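Local coordinates for thioredoxin domain-containing protein (Vibrio parahaemolyticus, PDB 2R5S) that is of unknown function as crystallised, a tetratricopeptide-repeat part of a longer thioredoxin-domain protein that may act as a protein-disulfide reductase, at residues N107-L110 with A111-A115; E145-K148 with T149-I153. All coordinates share one frame; numbering follows the deposited sequence.

Interaction 1. Residues N107-L110 with A111-A115; sequences NFEL and ACELA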
# COMPACT_ATOMS: atom_id res chain seq x y z
N ASN A 107 -20.94 -9.12 -12.82
CA ASN A 107 -20.62 -7.86 -13.50
C ASN A 107 -19.17 -7.48 -13.30
O ASN A 107 -18.83 -6.80 -12.34
CB ASN A 107 -21.54 -6.71 -13.00
CG ASN A 107 -21.34 -5.41 -13.78
OD1 ASN A 107 -20.24 -5.14 -14.27
ND2 ASN A 107 -22.41 -4.59 -13.87
N PHE A 108 -18.30 -7.91 -14.23
CA PHE A 108 -16.84 -7.76 -14.11
C PHE A 108 -16.44 -6.30 -14.18
O PHE A 108 -15.49 -5.91 -13.54
CB PHE A 108 -16.10 -8.56 -15.19
CG PHE A 108 -16.18 -10.07 -14.98
CD1 PHE A 108 -16.35 -10.59 -13.70
CD2 PHE A 108 -16.12 -10.95 -16.04
CE1 PHE A 108 -16.44 -12.00 -13.47
CE2 PHE A 108 -16.20 -12.34 -15.84
CZ PHE A 108 -16.35 -12.87 -14.55
N GLU A 109 -17.16 -5.52 -14.96
CA GLU A 109 -16.86 -4.10 -15.13
C GLU A 109 -17.08 -3.26 -13.82
O GLU A 109 -16.44 -2.21 -13.61
CB GLU A 109 -17.69 -3.55 -16.30
CG GLU A 109 -17.55 -2.03 -16.45
CD GLU A 109 -18.47 -1.38 -17.49
OE1 GLU A 109 -18.68 -1.95 -18.57
OE2 GLU A 109 -18.99 -0.29 -17.19
N LEU A 110 -17.99 -3.71 -12.96
CA LEU A 110 -18.21 -3.09 -11.65
C LEU A 110 -17.07 -3.43 -10.71
O LEU A 110 -16.73 -2.66 -9.81
CB LEU A 110 -19.48 -3.62 -11.00
CG LEU A 110 -20.64 -2.62 -10.99
CD1 LEU A 110 -21.88 -3.45 -10.70
CD2 LEU A 110 -20.34 -1.59 -9.88
N ALA A 111 -16.50 -4.60 -10.93
CA ALA A 111 -15.44 -5.09 -10.08
C ALA A 111 -14.19 -4.29 -10.34
O ALA A 111 -13.56 -3.81 -9.39
CB ALA A 111 -15.24 -6.58 -10.23
N CYS A 112 -13.89 -4.06 -11.62
CA CYS A 112 -12.79 -3.19 -12.04
C CYS A 112 -12.89 -1.82 -11.41
O CYS A 112 -11.91 -1.31 -10.90
CB CYS A 112 -12.68 -3.14 -13.57
SG CYS A 112 -12.00 -4.74 -14.24
N GLU A 113 -14.07 -1.23 -11.45
CA GLU A 113 -14.35 0.13 -10.85
C GLU A 113 -14.24 0.08 -9.29
O GLU A 113 -13.59 0.91 -8.66
CB GLU A 113 -15.75 0.53 -11.15
CG GLU A 113 -16.22 0.50 -12.58
CD GLU A 113 -17.62 1.16 -12.70
OE1 GLU A 113 -18.45 0.66 -13.50
OE2 GLU A 113 -17.90 2.15 -11.96
N LEU A 114 -14.88 -0.90 -8.66
CA LEU A 114 -14.70 -1.07 -7.21
C LEU A 114 -13.17 -1.07 -6.87
O LEU A 114 -12.66 -0.24 -6.07
CB LEU A 114 -15.42 -2.34 -6.70
CG LEU A 114 -15.26 -2.53 -5.21
CD1 LEU A 114 -15.52 -1.17 -4.54
CD2 LEU A 114 -16.18 -3.58 -4.63
N ALA A 115 -12.42 -1.92 -7.59
CA ALA A 115 -11.02 -2.09 -7.36
C ALA A 115 -10.24 -0.81 -7.51
O ALA A 115 -9.38 -0.56 -6.67
CB ALA A 115 -10.45 -3.25 -8.23

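Interaction 2. Residues E145-K148 with T149-I153; sequences EVKK and TFMDI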
# COMPACT_ATOMS: atom_id res chain seq x y z
N GLU A 145 -9.79 -6.75 -19.43
CA GLU A 145 -9.85 -5.53 -18.63
C GLU A 145 -9.64 -5.77 -17.11
O GLU A 145 -9.25 -4.86 -16.41
CB GLU A 145 -11.15 -4.74 -18.97
CG GLU A 145 -11.78 -3.87 -17.87
CD GLU A 145 -13.07 -3.05 -18.34
OE1 GLU A 145 -13.80 -2.49 -17.45
OE2 GLU A 145 -13.38 -3.01 -19.57
N VAL A 146 -9.90 -6.97 -16.61
CA VAL A 146 -9.64 -7.29 -15.24
C VAL A 146 -8.18 -7.57 -14.93
O VAL A 146 -7.67 -7.08 -13.93
CB VAL A 146 -10.46 -8.58 -14.80
CG1 VAL A 146 -9.90 -9.16 -13.51
CG2 VAL A 146 -11.95 -8.28 -14.69
N LYS A 147 -7.50 -8.39 -15.74
CA LYS A 147 -6.07 -8.51 -15.63
C LYS A 147 -5.35 -7.16 -15.74
O LYS A 147 -4.40 -6.95 -15.03
CB LYS A 147 -5.50 -9.48 -16.67
CG LYS A 147 -4.13 -10.01 -16.30
CD LYS A 147 -3.29 -10.07 -17.55
CE LYS A 147 -3.40 -11.43 -18.18
NZ LYS A 147 -2.38 -12.22 -17.57
N LYS A 148 -5.79 -6.26 -16.60
CA LYS A 148 -5.13 -4.98 -16.74
C LYS A 148 -5.30 -4.07 -15.52
O LYS A 148 -4.37 -3.33 -15.09
CB LYS A 148 -5.72 -4.25 -17.96
CG LYS A 148 -5.08 -2.91 -18.20
CD LYS A 148 -5.74 -2.19 -19.35
CE LYS A 148 -5.28 -0.82 -19.40
NZ LYS A 148 -4.11 -0.74 -20.37
N THR A 149 -6.50 -4.05 -14.97
CA THR A 149 -6.65 -3.19 -13.82
C THR A 149 -5.94 -3.80 -12.64
O THR A 149 -5.34 -3.09 -11.89
CB THR A 149 -8.09 -2.70 -13.48
OG1 THR A 149 -8.31 -3.01 -12.11
CG2 THR A 149 -9.16 -3.36 -14.29
N PHE A 150 -5.92 -5.12 -12.52
CA PHE A 150 -4.98 -5.77 -11.58
C PHE A 150 -3.52 -5.30 -11.82
O PHE A 150 -2.83 -4.89 -10.88
CB PHE A 150 -5.11 -7.27 -11.80
CG PHE A 150 -4.46 -8.11 -10.80
CD1 PHE A 150 -5.15 -8.48 -9.63
CD2 PHE A 150 -3.17 -8.61 -11.02
CE1 PHE A 150 -4.54 -9.36 -8.67
CE2 PHE A 150 -2.57 -9.46 -10.07
CZ PHE A 150 -3.25 -9.83 -8.92
N MSE A 151 -3.09 -5.28 -13.09
CA MSE A 151 -1.73 -4.94 -13.46
C MSE A 151 -1.37 -3.45 -13.25
O MSE A 151 -0.24 -3.12 -12.89
CB MSE A 151 -1.50 -5.32 -14.91
CG MSE A 151 -1.57 -6.84 -15.22
SE MSE A 151 0.03 -7.88 -14.96
CE MSE A 151 1.21 -7.25 -16.34
N ASP A 152 -2.32 -2.55 -13.53
CA ASP A 152 -2.08 -1.12 -13.25
C ASP A 152 -2.00 -0.92 -11.71
O ASP A 152 -1.19 -0.16 -11.23
CB ASP A 152 -3.19 -0.22 -13.84
CG ASP A 152 -3.39 -0.37 -15.36
OD1 ASP A 152 -2.43 -0.68 -16.12
OD2 ASP A 152 -4.55 -0.16 -15.80
N ILE A 153 -2.82 -1.65 -10.95
CA ILE A 153 -2.76 -1.54 -9.47
C ILE A 153 -1.36 -1.96 -8.98
O ILE A 153 -0.76 -1.28 -8.17
CB ILE A 153 -3.95 -2.26 -8.75
CG1 ILE A 153 -5.27 -1.44 -8.79
CG2 ILE A 153 -3.67 -2.51 -7.24
CD1 ILE A 153 -5.59 -0.75 -10.14

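Interaction 1. Residues N107-L110 with A111-A115
The capped first turns of helix 108-120 bring Phe108, Glu109 and Leu110 against Ala111 to Leu114 in a local contact of one continuous helical segment. Phe108 O accepts Cys112 N at 3.1 Å, and Leu110 O takes Leu114 N at 2.8 Å. Between them the bond from Glu113 N to Glu109 O is weak, and Ala111 N makes only weak bonds, to Asn107 O and Phe108 O. Asn107 is the N-cap: its OD1 accepts Leu110 N at 3.0 Å, the donor standing well above the carbonyl plane, 53° out of it. With CG anti to the backbone N (chi1 -174°), the Asn107 side chain reaches forward along the first turn and sets OD1 near Leu110 N, which lacks a helical carbonyl four residues back and also bonds weakly to Asn107 O.

On the exposed flank the Glu109 and Glu113 side chains cross at a slant, OE2 of Glu109 lying 3.8 Å from OE1 of Glu113, with the carboxylate planes 33° apart. Two like charges this close would probably disfavour each other. Leu110, Ala111 and Leu114, all buried, meet Leu101 of helix 92-103; Ala111 and the partly exposed Phe108 touch Ile134 of helix 124-135. An N-capped helix start packed between neighbouring helices in this way fits the helical-hairpin architecture of a tetratricopeptide repeat.

Interaction 2. Residues E145-K148 with T149-I153
Asp152 N donates to Lys148 O over 2.7 Å at an N-H...O angle of 160°, and Phe150 N reaches Val146 O over 3.0 Å at 169°; both are regular i to i+4 bonds in the first turns of helix 145-157. Thr149 N and the N of Met151, a selenomethionine, continue the ladder to Glu145 O and Lys147 O, although the positions of those two carbonyl oxygens are less certain.

Outside the backbone, the Lys148 and Asp152 side chains, one turn apart on the exposed side, cross at an angle. The ammonium NZ of Lys148 is 4.6 Å from OD1 of Asp152, beyond a salt bridge, so any attraction between the opposite charges is probably modest. It is the aliphatic part of the lysine that does the touching: CG and CE of Lys148 each lie 3.7 Å from OD2 of Asp152. Lys148 CG is anti to the backbone N (chi1 -179°) and the chain runs extended until it bends at its end, which carries its methylenes past the carboxylate. Asp152 CG sits beside its own backbone N, and this folds the carboxylate back toward the preceding turn, CG coming within 3.1 Å of Lys148 O; the carboxylate and carbonyl oxygens are all acceptors, so this is proximity and not a bond.

On the buried side, the CB of Phe150 rests 3.3 Å from Val146 O, while its ring leads away from this turn to Tyr167 and Leu171 of helix 162-174. Val146 packs on Leu135 and Thr149 on Leu131 of helix 124-135, and both touch Cys112 of helix 108-120, so helix 145-157 lies among three helices.

Overall arrangement
From the N terminus, interaction 1 comes first, at the start of helix 108-120; interaction 2 follows in series at the start of helix 145-157, after helix 124-135 and the connection that follows it. Each spans two to three helical turns and closes no long loop, and the two neither nest nor cross. They nevertheless meet in space, the centres of interactions 1 and 2 lying about 11 Å apart. Cys112 is the main point of meeting: its SG packs 3.6 Å from Val146 CG2 and also touches Thr149, while Glu109 CG approaches Glu145 OE1. They tie helices 108-120 and 145-157, with helix 124-135 touching both, within the second tetratricopeptide-repeat range.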